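Local coordinates for protein 3,6-diketocamphane 1,6-monooxygenase (Pseudomonas putida, PDB 4UWM) that oxidises a diketone of (-)-camphor breakdown to its lactone with molecular oxygen and reduced FMN, as the oxygenating homodimer of a type II Baeyer-Villiger monooxygenase, at residues 325-328 against 329-333; 309-312 against 313-317; 115-119 against 120-124; 93-96 against 97-100; 25-28 against 29-33. One frame throughout, in Å; residues are numbered along the deposited sequence.

Contact 1: residues 325-328 against 329-333; sequences DTVT and EKINA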
loop_
_atom_site.group_PDB
_atom_site.type_symbol
_atom_site.label_atom_id
_atom_site.label_comp_id
_atom_site.label_asym_id
_atom_site.label_seq_id
_atom_site.Cartn_x
_atom_site.Cartn_y
_atom_site.Cartn_z
ATOM N N ASP A 325 -19.666 -9.465 -33.176
ATOM C CA ASP A 325 -20.919 -10.212 -33.322
ATOM C C ASP A 325 -20.803 -11.646 -32.809
ATOM O O ASP A 325 -21.674 -12.112 -32.068
ATOM C CB ASP A 325 -21.423 -10.193 -34.776
ATOM C CG ASP A 325 -21.954 -8.832 -35.198
ATOM O OD1 ASP A 325 -22.625 -8.157 -34.388
ATOM O OD2 ASP A 325 -21.706 -8.436 -36.355
ATOM N N THR A 326 -19.729 -12.339 -33.191
ATOM C CA THR A 326 -19.463 -13.706 -32.706
ATOM C C THR A 326 -19.420 -13.784 -31.169
ATOM O O THR A 326 -19.994 -14.695 -30.559
ATOM C CB THR A 326 -18.137 -14.233 -33.276
ATOM O OG1 THR A 326 -18.180 -14.157 -34.703
ATOM C CG2 THR A 326 -17.880 -15.673 -32.844
ATOM N N VAL A 327 -18.743 -12.820 -30.548
ATOM C CA VAL A 327 -18.654 -12.777 -29.090
ATOM C C VAL A 327 -20.015 -12.457 -28.470
ATOM O O VAL A 327 -20.416 -13.102 -27.490
ATOM C CB VAL A 327 -17.524 -11.837 -28.607
ATOM C CG1 VAL A 327 -17.590 -11.616 -27.094
ATOM C CG2 VAL A 327 -16.176 -12.434 -28.987
ATOM N N THR A 328 -20.733 -11.500 -29.062
ATOM C CA THR A 328 -22.081 -11.146 -28.604
ATOM C C THR A 328 -23.023 -12.359 -28.626
ATOM O O THR A 328 -23.768 -12.601 -27.667
ATOM C CB THR A 328 -22.685 -9.991 -29.428
ATOM O OG1 THR A 328 -21.795 -8.868 -29.404
ATOM C CG2 THR A 328 -24.042 -9.565 -28.867
ATOM N N GLU A 329 -22.972 -13.126 -29.711
ATOM C CA GLU A 329 -23.823 -14.303 -29.838
ATOM C C GLU A 329 -23.421 -15.381 -28.844
ATOM O O GLU A 329 -24.288 -15.999 -28.220
ATOM C CB GLU A 329 -23.825 -14.832 -31.272
ATOM C CG GLU A 329 -24.717 -14.024 -32.206
ATOM C CD GLU A 329 -24.606 -14.446 -33.661
ATOM O OE1 GLU A 329 -24.368 -15.643 -33.932
ATOM O OE2 GLU A 329 -24.760 -13.571 -34.540
ATOM N N LYS A 330 -22.111 -15.587 -28.683
ATOM C CA LYS A 330 -21.580 -16.532 -27.688
ATOM C C LYS A 330 -22.022 -16.202 -26.255
ATOM O O LYS A 330 -22.308 -17.107 -25.466
ATOM C CB LYS A 330 -20.058 -16.617 -27.776
ATOM C CG LYS A 330 -19.554 -17.678 -28.733
ATOM C CD LYS A 330 -18.101 -17.430 -29.094
ATOM C CE LYS A 330 -17.490 -18.628 -29.797
ATOM N NZ LYS A 330 -16.171 -18.266 -30.387
ATOM N N ILE A 331 -22.094 -14.913 -25.928
ATOM C CA ILE A 331 -22.547 -14.492 -24.599
ATOM C C ILE A 331 -24.044 -14.768 -24.441
ATOM O O ILE A 331 -24.484 -15.268 -23.394
ATOM C CB ILE A 331 -22.180 -13.015 -24.278
ATOM C CG1 ILE A 331 -20.649 -12.831 -24.261
ATOM C CG2 ILE A 331 -22.761 -12.589 -22.929
ATOM C CD1 ILE A 331 -20.185 -11.392 -24.132
ATOM N N ASN A 332 -24.811 -14.471 -25.490
ATOM C CA ASN A 332 -26.256 -14.742 -25.510
ATOM C C ASN A 332 -26.600 -16.213 -25.261
ATOM O O ASN A 332 -27.472 -16.515 -24.434
ATOM C CB ASN A 332 -26.878 -14.251 -26.813
ATOM C CG ASN A 332 -26.925 -12.742 -26.900
ATOM O OD1 ASN A 332 -27.397 -12.069 -25.985
ATOM N ND2 ASN A 332 -26.446 -12.202 -28.011
ATOM N N ALA A 333 -25.895 -17.112 -25.954
ATOM C CA ALA A 333 -26.011 -18.551 -25.720
ATOM C C ALA A 333 -25.784 -18.918 -24.254
ATOM O O ALA A 333 -26.551 -19.694 -23.682
ATOM C CB ALA A 333 -25.063 -19.330 -26.622
HETATM O O HOH W 1 -24.257 -10.808 -32.996
#
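Thr326 and Lys330, Val327 and Ile331, and Thr328 and Asn332 make a local contact within one helix, each pair one turn apart near the start of helix 324-338. The backbone bond Lys330 N to Thr326 O is 3.0 Å. The lysine chain is extended and runs beside Thr326, with NZ 4.0 Å from the methyl CG2. Its charged end is held by Val321 O, while Thr326 OG1 bonds to Asp265 and Ser323. On the buried side Val327 CG1 touches Ile331 CD1 at 3.9 Å. CG1 stands anti to the Val327 N (chi1 170°), which swings this methyl toward the next turn. Both residues also pack on Val369 of helix 356-369. Thr328 CG2 lies alongside Asn332 ND2 at 3.7 Å. Thr328 OG1 turns back to Pro324 O. On the exposed side a water lies 3.0 Å from Asp325 O and 3.2 Å from Glu329 OE2 and can donate to either, though it has more acceptors nearby than protons. The pattern of i to i+4 bonds with a buried aliphatic side and a polar, hydrated side is that of an amphipathic helix, here one packed outside the strands of a TIM barrel.

Contact 2: residues 309-312 against 313-317; sequences ADLE and FLVDN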
loop_
_atom_site.group_PDB
_atom_site.type_symbol
_atom_site.label_atom_id
_atom_site.label_comp_id
_atom_site.label_asym_id
_atom_site.label_seq_id
_atom_site.Cartn_x
_atom_site.Cartn_y
_atom_site.Cartn_z
ATOM N N ALA A 309 -8.586 -32.053 -24.318
ATOM C CA ALA A 309 -8.668 -30.606 -24.087
ATOM C C ALA A 309 -7.290 -29.958 -24.224
ATOM O O ALA A 309 -6.410 -30.148 -23.379
ATOM C CB ALA A 309 -9.277 -30.302 -22.729
ATOM N N ASP A 310 -7.109 -29.214 -25.310
ATOM C CA ASP A 310 -5.875 -28.478 -25.555
ATOM C C ASP A 310 -6.214 -27.025 -25.889
ATOM O O ASP A 310 -7.374 -26.618 -25.806
ATOM C CB ASP A 310 -5.054 -29.140 -26.675
ATOM C CG ASP A 310 -5.806 -29.221 -28.002
ATOM O OD1 ASP A 310 -6.779 -28.465 -28.233
ATOM O OD2 ASP A 310 -5.406 -30.053 -28.836
ATOM N N LEU A 311 -5.206 -26.253 -26.275
ATOM C CA LEU A 311 -5.377 -24.823 -26.497
ATOM C C LEU A 311 -6.481 -24.514 -27.505
ATOM O O LEU A 311 -7.388 -23.734 -27.213
ATOM C CB LEU A 311 -4.049 -24.182 -26.925
ATOM C CG LEU A 311 -4.009 -22.685 -27.233
ATOM C CD1 LEU A 311 -4.615 -21.848 -26.109
ATOM C CD2 LEU A 311 -2.571 -22.268 -27.507
ATOM N N GLU A 312 -6.413 -25.143 -28.679
ATOM C CA GLU A 312 -7.387 -24.890 -29.731
ATOM C C GLU A 312 -8.804 -25.266 -29.315
ATOM O O GLU A 312 -9.758 -24.568 -29.660
ATOM C CB GLU A 312 -6.996 -25.609 -31.035
ATOM C CG GLU A 312 -7.920 -25.296 -32.204
ATOM C CD GLU A 312 -7.328 -25.651 -33.556
ATOM O OE1 GLU A 312 -6.599 -26.664 -33.656
ATOM O OE2 GLU A 312 -7.597 -24.905 -34.523
ATOM N N PHE A 313 -8.943 -26.352 -28.557
ATOM C CA PHE A 313 -10.242 -26.691 -28.000
ATOM C C PHE A 313 -10.804 -25.534 -27.160
ATOM O O PHE A 313 -11.970 -25.148 -27.312
ATOM C CB PHE A 313 -10.183 -27.970 -27.165
ATOM C CG PHE A 313 -11.376 -28.141 -26.265
ATOM C CD1 PHE A 313 -12.619 -28.487 -26.792
ATOM C CD2 PHE A 313 -11.273 -27.912 -24.894
ATOM C CE1 PHE A 313 -13.730 -28.618 -25.970
ATOM C CE2 PHE A 313 -12.381 -28.042 -24.069
ATOM C CZ PHE A 313 -13.612 -28.396 -24.607
ATOM N N LEU A 314 -9.966 -24.997 -26.274
ATOM C CA LEU A 314 -10.349 -23.879 -25.404
ATOM C C LEU A 314 -10.709 -22.650 -26.230
ATOM O O LEU A 314 -11.752 -22.040 -26.021
ATOM C CB LEU A 314 -9.226 -23.562 -24.393
ATOM C CG LEU A 314 -8.905 -24.609 -23.319
ATOM C CD1 LEU A 314 -7.716 -24.182 -22.470
ATOM C CD2 LEU A 314 -10.108 -24.895 -22.427
ATOM N N VAL A 315 -9.864 -22.313 -27.197
ATOM C CA VAL A 315 -10.125 -21.162 -28.066
ATOM C C VAL A 315 -11.436 -21.293 -28.844
ATOM O O VAL A 315 -12.177 -20.316 -28.987
ATOM C CB VAL A 315 -8.936 -20.901 -29.015
ATOM C CG1 VAL A 315 -9.181 -19.673 -29.867
ATOM C CG2 VAL A 315 -7.660 -20.716 -28.213
ATOM N N ASP A 316 -11.734 -22.505 -29.312
ATOM C CA ASP A 316 -12.925 -22.757 -30.137
ATOM C C ASP A 316 -14.247 -22.899 -29.369
ATOM O O ASP A 316 -15.306 -22.524 -29.875
ATOM C CB ASP A 316 -12.707 -24.005 -31.005
ATOM C CG ASP A 316 -11.693 -23.784 -32.111
ATOM O OD1 ASP A 316 -11.597 -22.659 -32.636
ATOM O OD2 ASP A 316 -10.985 -24.747 -32.469
ATOM N N ASN A 317 -14.187 -23.445 -28.160
ATOM C CA ASN A 317 -15.400 -23.866 -27.450
ATOM C C ASN A 317 -15.630 -23.228 -26.077
ATOM O O ASN A 317 -16.747 -23.257 -25.564
ATOM C CB ASN A 317 -15.392 -25.388 -27.292
ATOM C CG ASN A 317 -15.151 -26.106 -28.608
ATOM O OD1 ASN A 317 -16.069 -26.288 -29.400
ATOM N ND2 ASN A 317 -13.909 -26.509 -28.847
#
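Phe313, which with Glu312 has the most surface buried here, packs against Ala309 and Asp310 just before the helix. The methyl of Ala309 reaches its ring obliquely, with CB 3.8 Å from CD2. Asp310 O lies at the ring edge, near its plane. The ring is further enclosed by Tyr298, Ala302 and Ile304. Asp310 is the N-cap of helix 311-317. Its CG sits between its own N and carbonyl carbon (chi1 59°), and this folds OD1 back over the first turn. Phe313 N donates to OD1 at 3.0 Å in a nearly straight bond of 166°. This capping bond gives a first-turn N-H a side-chain acceptor. Asp310 O in turn accepts from Leu314 N. At the far end Phe313 O takes two bonds from Asn317, from its backbone N and from ND2, the latter at 2.8 Å. Glu312 reaches over the polar side toward Asp316, and Asp316 OD2 lies 3.1 Å from the methylene CG of Glu312. The two carboxylates come within 4.0 Å at OE2 and OD2. Both form salt bridges to Lys269 of helix 265-274, which probably offsets their repulsion. With an alanine in place of Asp316, Lys269 would probably keep Glu312 alone of these two carboxylates, and the tie between the helices would be weaker. On the buried side Leu311 CD1 touches Val315 CG2 at 3.9 Å.

Contact 3: residues 115-119 against 120-124; sequences ASYMH and GIRNA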
loop_
_atom_site.group_PDB
_atom_site.type_symbol
_atom_site.label_atom_id
_atom_site.label_comp_id
_atom_site.label_asym_id
_atom_site.label_seq_id
_atom_site.Cartn_x
_atom_site.Cartn_y
_atom_site.Cartn_z
ATOM N N ALA A 115 2.452 -19.731 0.734
ATOM C CA ALA A 115 2.195 -18.376 1.260
ATOM C C ALA A 115 1.581 -18.410 2.666
ATOM O O ALA A 115 1.944 -17.606 3.524
ATOM C CB ALA A 115 1.299 -17.594 0.309
ATOM N N SER A 116 0.635 -19.323 2.897
ATOM C CA SER A 116 0.088 -19.554 4.250
ATOM C C SER A 116 1.194 -19.799 5.287
ATOM O O SER A 116 1.182 -19.209 6.384
ATOM C CB SER A 116 -0.869 -20.748 4.227
ATOM O OG SER A 116 -1.983 -20.487 3.391
ATOM N N TYR A 117 2.145 -20.666 4.919
ATOM C CA TYR A 117 3.315 -21.003 5.736
ATOM C C TYR A 117 4.127 -19.731 6.103
ATOM O O TYR A 117 4.514 -19.556 7.253
ATOM C CB TYR A 117 4.216 -21.978 4.975
ATOM C CG TYR A 117 5.392 -22.539 5.754
ATOM C CD1 TYR A 117 5.274 -23.738 6.493
ATOM C CD2 TYR A 117 6.622 -21.899 5.733
ATOM C CE1 TYR A 117 6.367 -24.259 7.199
ATOM C CE2 TYR A 117 7.718 -22.398 6.444
ATOM C CZ TYR A 117 7.590 -23.588 7.169
ATOM O OH TYR A 117 8.710 -24.062 7.853
ATOM N N MET A 118 4.392 -18.874 5.119
ATOM C CA MET A 118 5.133 -17.617 5.351
ATOM C C MET A 118 4.494 -16.801 6.470
ATOM O O MET A 118 5.195 -16.169 7.275
ATOM C CB MET A 118 5.199 -16.753 4.084
ATOM C CG MET A 118 5.816 -17.414 2.871
ATOM S SD MET A 118 5.696 -16.443 1.349
ATOM C CE MET A 118 6.757 -17.402 0.278
ATOM N N HIS A 119 3.172 -16.816 6.511
ATOM C CA HIS A 119 2.416 -16.045 7.459
ATOM C C HIS A 119 2.063 -16.823 8.743
ATOM O O HIS A 119 1.195 -16.411 9.508
ATOM C CB HIS A 119 1.188 -15.431 6.774
ATOM C CG HIS A 119 1.541 -14.539 5.609
ATOM N ND1 HIS A 119 1.693 -15.016 4.323
ATOM C CD2 HIS A 119 1.821 -13.214 5.551
ATOM C CE1 HIS A 119 2.009 -14.019 3.513
ATOM N NE2 HIS A 119 2.104 -12.916 4.236
ATOM N N GLY A 120 2.782 -17.921 8.983
ATOM C CA GLY A 120 2.677 -18.637 10.254
ATOM C C GLY A 120 1.614 -19.703 10.346
ATOM O O GLY A 120 1.329 -20.177 11.445
ATOM N N ILE A 121 1.011 -20.065 9.206
ATOM C CA ILE A 121 -0.058 -21.049 9.181
ATOM C C ILE A 121 0.472 -22.314 8.516
ATOM O O ILE A 121 0.663 -22.345 7.296
ATOM C CB ILE A 121 -1.322 -20.566 8.429
ATOM C CG1 ILE A 121 -1.878 -19.290 9.023
ATOM C CG2 ILE A 121 -2.406 -21.629 8.478
ATOM C CD1 ILE A 121 -1.724 -18.058 8.137
ATOM N N ARG A 122 0.734 -23.342 9.322
ATOM C CA ARG A 122 1.300 -24.596 8.818
ATOM C C ARG A 122 0.205 -25.627 8.574
ATOM O O ARG A 122 -0.826 -25.612 9.252
ATOM C CB ARG A 122 2.333 -25.150 9.792
ATOM C CG ARG A 122 3.635 -24.382 9.838
ATOM C CD ARG A 122 4.522 -24.915 10.956
ATOM N NE ARG A 122 3.983 -24.632 12.287
ATOM C CZ ARG A 122 4.672 -24.759 13.417
ATOM N NH1 ARG A 122 5.935 -25.169 13.387
ATOM N NH2 ARG A 122 4.105 -24.465 14.583
ATOM N N ASN A 123 0.439 -26.520 7.609
ATOM C CA ASN A 123 -0.545 -27.553 7.196
ATOM C C ASN A 123 -1.869 -26.952 6.705
ATOM O O ASN A 123 -2.950 -27.377 7.132
ATOM C CB ASN A 123 -0.815 -28.565 8.321
ATOM C CG ASN A 123 0.452 -29.066 8.969
ATOM O OD1 ASN A 123 0.670 -28.859 10.165
ATOM N ND2 ASN A 123 1.302 -29.721 8.183
ATOM N N ALA A 124 -1.763 -25.975 5.800
ATOM C CA ALA A 124 -2.886 -25.126 5.371
ATOM C C ALA A 124 -4.097 -25.864 4.785
ATOM O O ALA A 124 -5.241 -25.527 5.107
ATOM C CB ALA A 124 -2.392 -24.078 4.391
#
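Ser116 and Tyr117 close the C-terminal end of helix 113-118 by giving their carbonyls to the residues that follow it. Ile121 N donates to Ser116 O at 3.0 Å, and Gly120 N donates to Tyr117 O at 2.9 Å. With Gly120 at positive phi (88°), this pair makes a Schellman motif. A side chain on Gly120 would be jammed against the carbonyl of His119, so the turn calls for glycine. This is the tight part of the contact. Ile121 folds over the helix end, with CD1 3.6 Å from Ser116 O. His119 turns back instead. Its ND1 donates to Ala115 O at 2.7 Å, and the acceptor lies in the imidazole plane. That bond fixes the rotation of the ring, and the same ring stacks on His82.

The other side is looser. Arg122 CG approaches the Tyr117 ring obliquely, 3.8 Å from CD1. The Tyr117 ring and the guanidinium planes are 70° apart, so the two groups do not stack. Arg122 makes a long, weak ion pair with Glu162 of the second subunit. It has a second conformer, and this geometry, ion pair included, holds for one of the two. Ala124 CB touches Ser116 CB at 3.7 Å, but Ala124 and its neighbour Asn123 are poorly ordered.

The turn lies between helix 113-118 and helix 139-155, where Ser116, Ile121 and Ala124 pack on Leu139. Tyr117 meets Phe160 and packs on Tyr170 of the second subunit, which lie on its strands 159-162 and 167-170, so the helix end forms part of the dimer interface.

Contact 4: residues 93-96 against 97-100; sequences GWLS and QILE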
loop_
_atom_site.group_PDB
_atom_site.type_symbol
_atom_site.label_atom_id
_atom_site.label_comp_id
_atom_site.label_asym_id
_atom_site.label_seq_id
_atom_site.Cartn_x
_atom_site.Cartn_y
_atom_site.Cartn_z
ATOM N N GLY A 93 -10.347 1.514 4.645
ATOM C CA GLY A 93 -11.142 2.739 4.803
ATOM C C GLY A 93 -10.491 3.972 4.186
ATOM O O GLY A 93 -11.152 4.801 3.543
ATOM N N TRP A 94 -9.180 4.106 4.370
ATOM C CA TRP A 94 -8.501 5.287 3.894
ATOM C C TRP A 94 -8.450 5.266 2.357
ATOM O O TRP A 94 -8.655 6.286 1.717
ATOM C CB TRP A 94 -7.053 5.348 4.454
ATOM C CG TRP A 94 -6.343 6.649 4.155
ATOM C CD1 TRP A 94 -6.837 7.914 4.340
ATOM C CD2 TRP A 94 -5.004 6.817 3.635
ATOM N NE1 TRP A 94 -5.905 8.851 3.974
ATOM C CE2 TRP A 94 -4.770 8.211 3.534
ATOM C CE3 TRP A 94 -3.993 5.924 3.225
ATOM C CZ2 TRP A 94 -3.566 8.740 3.059
ATOM C CZ3 TRP A 94 -2.776 6.456 2.753
ATOM C CH2 TRP A 94 -2.572 7.844 2.680
ATOM N N LEU A 95 -8.163 4.097 1.801
ATOM C CA LEU A 95 -8.071 3.942 0.333
ATOM C C LEU A 95 -9.456 4.155 -0.305
ATOM O O LEU A 95 -9.559 4.824 -1.325
ATOM C CB LEU A 95 -7.486 2.575 -0.021
ATOM C CG LEU A 95 -7.269 2.292 -1.535
ATOM C CD1 LEU A 95 -6.520 3.442 -2.192
ATOM C CD2 LEU A 95 -6.522 0.962 -1.723
ATOM N N SER A 96 -10.506 3.609 0.322
ATOM C CA SER A 96 -11.903 3.879 -0.080
ATOM C C SER A 96 -12.169 5.378 -0.093
ATOM O O SER A 96 -12.762 5.891 -1.060
ATOM C CB SER A 96 -12.907 3.149 0.839
ATOM O OG SER A 96 -14.231 3.617 0.616
ATOM N N GLN A 97 -11.711 6.095 0.946
ATOM C CA GLN A 97 -11.828 7.558 0.967
ATOM C C GLN A 97 -11.087 8.243 -0.184
ATOM O O GLN A 97 -11.618 9.203 -0.766
ATOM C CB GLN A 97 -11.362 8.180 2.300
ATOM C CG GLN A 97 -12.301 7.964 3.494
ATOM C CD GLN A 97 -11.851 8.720 4.748
ATOM O OE1 GLN A 97 -11.283 9.794 4.660
ATOM N NE2 GLN A 97 -12.091 8.140 5.915
ATOM N N ILE A 98 -9.845 7.809 -0.461
ATOM C CA ILE A 98 -9.032 8.434 -1.518
ATOM C C ILE A 98 -9.761 8.299 -2.861
ATOM O O ILE A 98 -9.761 9.235 -3.661
ATOM C CB ILE A 98 -7.614 7.786 -1.622
ATOM C CG1 ILE A 98 -6.800 8.047 -0.342
ATOM C CG2 ILE A 98 -6.851 8.317 -2.827
ATOM C CD1 ILE A 98 -5.537 7.204 -0.223
ATOM N N LEU A 99 -10.374 7.141 -3.078
ATOM C CA LEU A 99 -11.115 6.826 -4.295
ATOM C C LEU A 99 -12.560 7.393 -4.304
ATOM O O LEU A 99 -13.302 7.181 -5.256
ATOM C CB LEU A 99 -11.202 5.311 -4.420
ATOM C CG LEU A 99 -9.890 4.673 -4.887
ATOM C CD1 LEU A 99 -9.898 3.186 -4.597
ATOM C CD2 LEU A 99 -9.676 4.945 -6.378
ATOM N N GLU A 100 -12.957 8.054 -3.225
ATOM C CA GLU A 100 -14.328 8.563 -3.091
ATOM C C GLU A 100 -15.366 7.473 -3.357
ATOM O O GLU A 100 -16.357 7.696 -4.034
ATOM C CB GLU A 100 -14.520 9.794 -3.981
ATOM C CG GLU A 100 -13.566 10.893 -3.564
ATOM C CD GLU A 100 -13.604 12.123 -4.438
ATOM O OE1 GLU A 100 -13.708 12.004 -5.672
ATOM O OE2 GLU A 100 -13.485 13.223 -3.882
#
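Ile98 lays its side chain back across the previous turn of helix 85-98 and ends on the face of Trp94. Its CB sits 3.6 Å from Leu95 O. CG1 stands beside the Ile98 backbone N (chi1 -65°) and passes 3.3 Å from Trp94 O, the carbonyl that accepts the Ile98 N-H. The chain then extends, and CD1 comes to rest over the six-membered ring of Trp94. The methyl is 3.8 Å from the centroid of that ring and only 6° off its normal. This is a CH-pi contact with the methyl centred over the face. Ile98 has a second conformer, so the placement holds for one of two positions. A serine in place of Trp94 would probably leave the Ile98 methyl without the flat surface it rests on and open a gap beside Phe188, whose ring meets the indole edge-to-face.

Leu95 and Leu99 run side by side one turn apart, with Leu95 CG 4.1 Å from Leu99 CD1. Gln97 extends past Gly93 O, with CG 3.4 Å from it. Its amide NE2 is held by Ser189 O and Asp187 O, while Ser96 OG bonds to Trp191 N. The helix closes in a Schellman motif, in which Glu100 takes a positive phi of 52°.

The helix links strands 72-79 and 105-108 in a beta-alpha-beta unit of the barrel. Leu95 and Leu99 pack on helix 57-65, and Trp94, Gln97 and Ile98 touch Ala19 and Phe23 on helix 19-35 of the second subunit.

Contact 5: residues 25-28 against 29-33; sequences WGIK and SAVQA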
loop_
_atom_site.group_PDB
_atom_site.type_symbol
_atom_site.label_atom_id
_atom_site.label_comp_id
_atom_site.label_asym_id
_atom_site.label_seq_id
_atom_site.Cartn_x
_atom_site.Cartn_y
_atom_site.Cartn_z
ATOM N N TRP A 25 2.672 -1.791 -16.099
ATOM C CA TRP A 25 1.596 -2.423 -16.855
ATOM C C TRP A 25 0.229 -2.327 -16.139
ATOM O O TRP A 25 -0.810 -2.038 -16.767
ATOM C CB TRP A 25 1.966 -3.888 -17.157
ATOM C CG TRP A 25 0.897 -4.704 -17.925
ATOM C CD1 TRP A 25 0.466 -5.975 -17.639
ATOM C CD2 TRP A 25 0.210 -4.318 -19.120
ATOM N NE1 TRP A 25 -0.481 -6.378 -18.562
ATOM C CE2 TRP A 25 -0.651 -5.375 -19.476
ATOM C CE3 TRP A 25 0.219 -3.158 -19.913
ATOM C CZ2 TRP A 25 -1.486 -5.325 -20.619
ATOM C CZ3 TRP A 25 -0.623 -3.103 -21.040
ATOM C CH2 TRP A 25 -1.462 -4.185 -21.376
ATOM N N GLY A 26 0.234 -2.558 -14.828
ATOM C CA GLY A 26 -0.994 -2.385 -14.040
ATOM C C GLY A 26 -1.588 -0.987 -14.125
ATOM O O GLY A 26 -2.797 -0.852 -14.336
ATOM N N ILE A 27 -0.754 0.038 -13.973
ATOM C CA ILE A 27 -1.223 1.436 -14.027
ATOM C C ILE A 27 -1.729 1.774 -15.447
ATOM O O ILE A 27 -2.822 2.331 -15.597
ATOM C CB ILE A 27 -0.144 2.456 -13.576
ATOM C CG1 ILE A 27 0.228 2.264 -12.083
ATOM C CG2 ILE A 27 -0.622 3.908 -13.807
ATOM C CD1 ILE A 27 1.498 3.009 -11.665
ATOM N N LYS A 28 -0.935 1.425 -16.471
ATOM C CA LYS A 28 -1.355 1.639 -17.858
ATOM C C LYS A 28 -2.667 0.924 -18.155
ATOM O O LYS A 28 -3.535 1.473 -18.854
ATOM C CB LYS A 28 -0.226 1.273 -18.838
ATOM C CG LYS A 28 0.929 2.266 -18.778
ATOM C CD LYS A 28 2.159 1.852 -19.579
ATOM C CE LYS A 28 3.232 2.937 -19.488
ATOM N NZ LYS A 28 4.542 2.508 -20.051
ATOM N N SER A 29 -2.829 -0.267 -17.592
ATOM C CA SER A 29 -4.042 -1.059 -17.746
ATOM C C SER A 29 -5.234 -0.361 -17.092
ATOM O O SER A 29 -6.305 -0.292 -17.692
ATOM C CB SER A 29 -3.868 -2.462 -17.160
ATOM O OG SER A 29 -3.135 -3.314 -18.033
ATOM N N ALA A 30 -5.041 0.173 -15.873
ATOM C CA ALA A 30 -6.126 0.856 -15.165
ATOM C C ALA A 30 -6.600 2.107 -15.932
ATOM O O ALA A 30 -7.808 2.325 -16.085
ATOM C CB ALA A 30 -5.671 1.243 -13.756
ATOM N N VAL A 31 -5.648 2.916 -16.391
ATOM C CA VAL A 31 -5.948 4.126 -17.182
ATOM C C VAL A 31 -6.720 3.783 -18.480
ATOM O O VAL A 31 -7.753 4.392 -18.767
ATOM C CB VAL A 31 -4.673 4.951 -17.495
ATOM C CG1 VAL A 31 -4.974 6.125 -18.427
ATOM C CG2 VAL A 31 -4.043 5.464 -16.210
ATOM N N GLN A 32 -6.255 2.782 -19.227
ATOM C CA GLN A 32 -6.883 2.441 -20.508
ATOM C C GLN A 32 -8.291 1.889 -20.273
ATOM O O GLN A 32 -9.211 2.232 -21.014
ATOM C CB GLN A 32 -6.019 1.453 -21.306
ATOM C CG GLN A 32 -6.471 1.195 -22.748
ATOM C CD GLN A 32 -7.586 0.158 -22.872
ATOM O OE1 GLN A 32 -7.785 -0.706 -22.003
ATOM N NE2 GLN A 32 -8.314 0.229 -23.973
ATOM N N ALA A 33 -8.461 1.045 -19.244
ATOM C CA ALA A 33 -9.776 0.475 -18.952
ATOM C C ALA A 33 -10.755 1.583 -18.575
ATOM O O ALA A 33 -11.899 1.593 -19.046
ATOM C CB ALA A 33 -9.690 -0.603 -17.868
#
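Ser29 doubles back on Trp25 one turn earlier in helix 19-35. Its N-H donates to Trp25 O at 2.8 Å, and its hydroxyl OG donates to the same oxygen at 2.9 Å. The two donors reach Trp25 O from opposite faces of the carbonyl plane, and the hydroxyl stands above that plane. Two bonds therefore grip one backbone oxygen, and the second gives the hydroxyl of this buried serine an acceptor. Ser29 OG lies beside its own N (chi1 -78°), which also brings it over the indole of Trp25. There it sits 3.4 Å above the ring plane, over the ring centre. The indole CG is anti to the Trp25 N (chi1 178°), and the ring extends under the serine. Its NE1 makes a weak hydrogen bond to His349 O.

Ala30 follows with a backbone bond to Gly26 O, and its small CB packs on Ala64. Val31 N bonds to Ile27 O in a nearly straight line, at 174°. Val31 CG2 lies 3.4 Å from the same oxygen, Ile27 O, while the two side chains meet more loosely, with CG2 of each residue 4.5 Å apart. Gln32 N donates to Lys28 O, and the Gln32 side chain leads off to Phe359 and Leu362. In the conformer described, one of two, the ammonium of Lys28 turns the other way, to a salt bridge with Asp24. Ala33 completes the turn with a bond from its N to Ser29 O.

Helix 19-35 joins strand 4-9 to strand 40-43 in a beta-alpha-beta crossover. It lies between helix 57-65, which meets Ile27 and Ala30, and helix 356-369, which takes Gln32, while Trp25 meets Phe9 on strand 4-9.

From the N terminus the order is contact 5, contact 4, contact 3, contact 2 and contact 1. All are in series; none nests in or crosses another. Each is local and closes no long loop. Contacts 5 and 4 lie on helices of two beta-alpha-beta units, their centres about 19 Å apart, and both of these helices pack on helix 57-65. Contact 3 ends a helix on the other side of the chain's centre from contact 1. Contacts 3 and 4 both touch the second subunit. Contacts 2 and 1 lie on successive helices joined through strand 320-322, with nearest atoms about 4 Å apart. Contacts 5, 4 and 1 lie on helices packed round the parallel barrel, and contacts 3 and 2 on short helices in the longer connections between its strands.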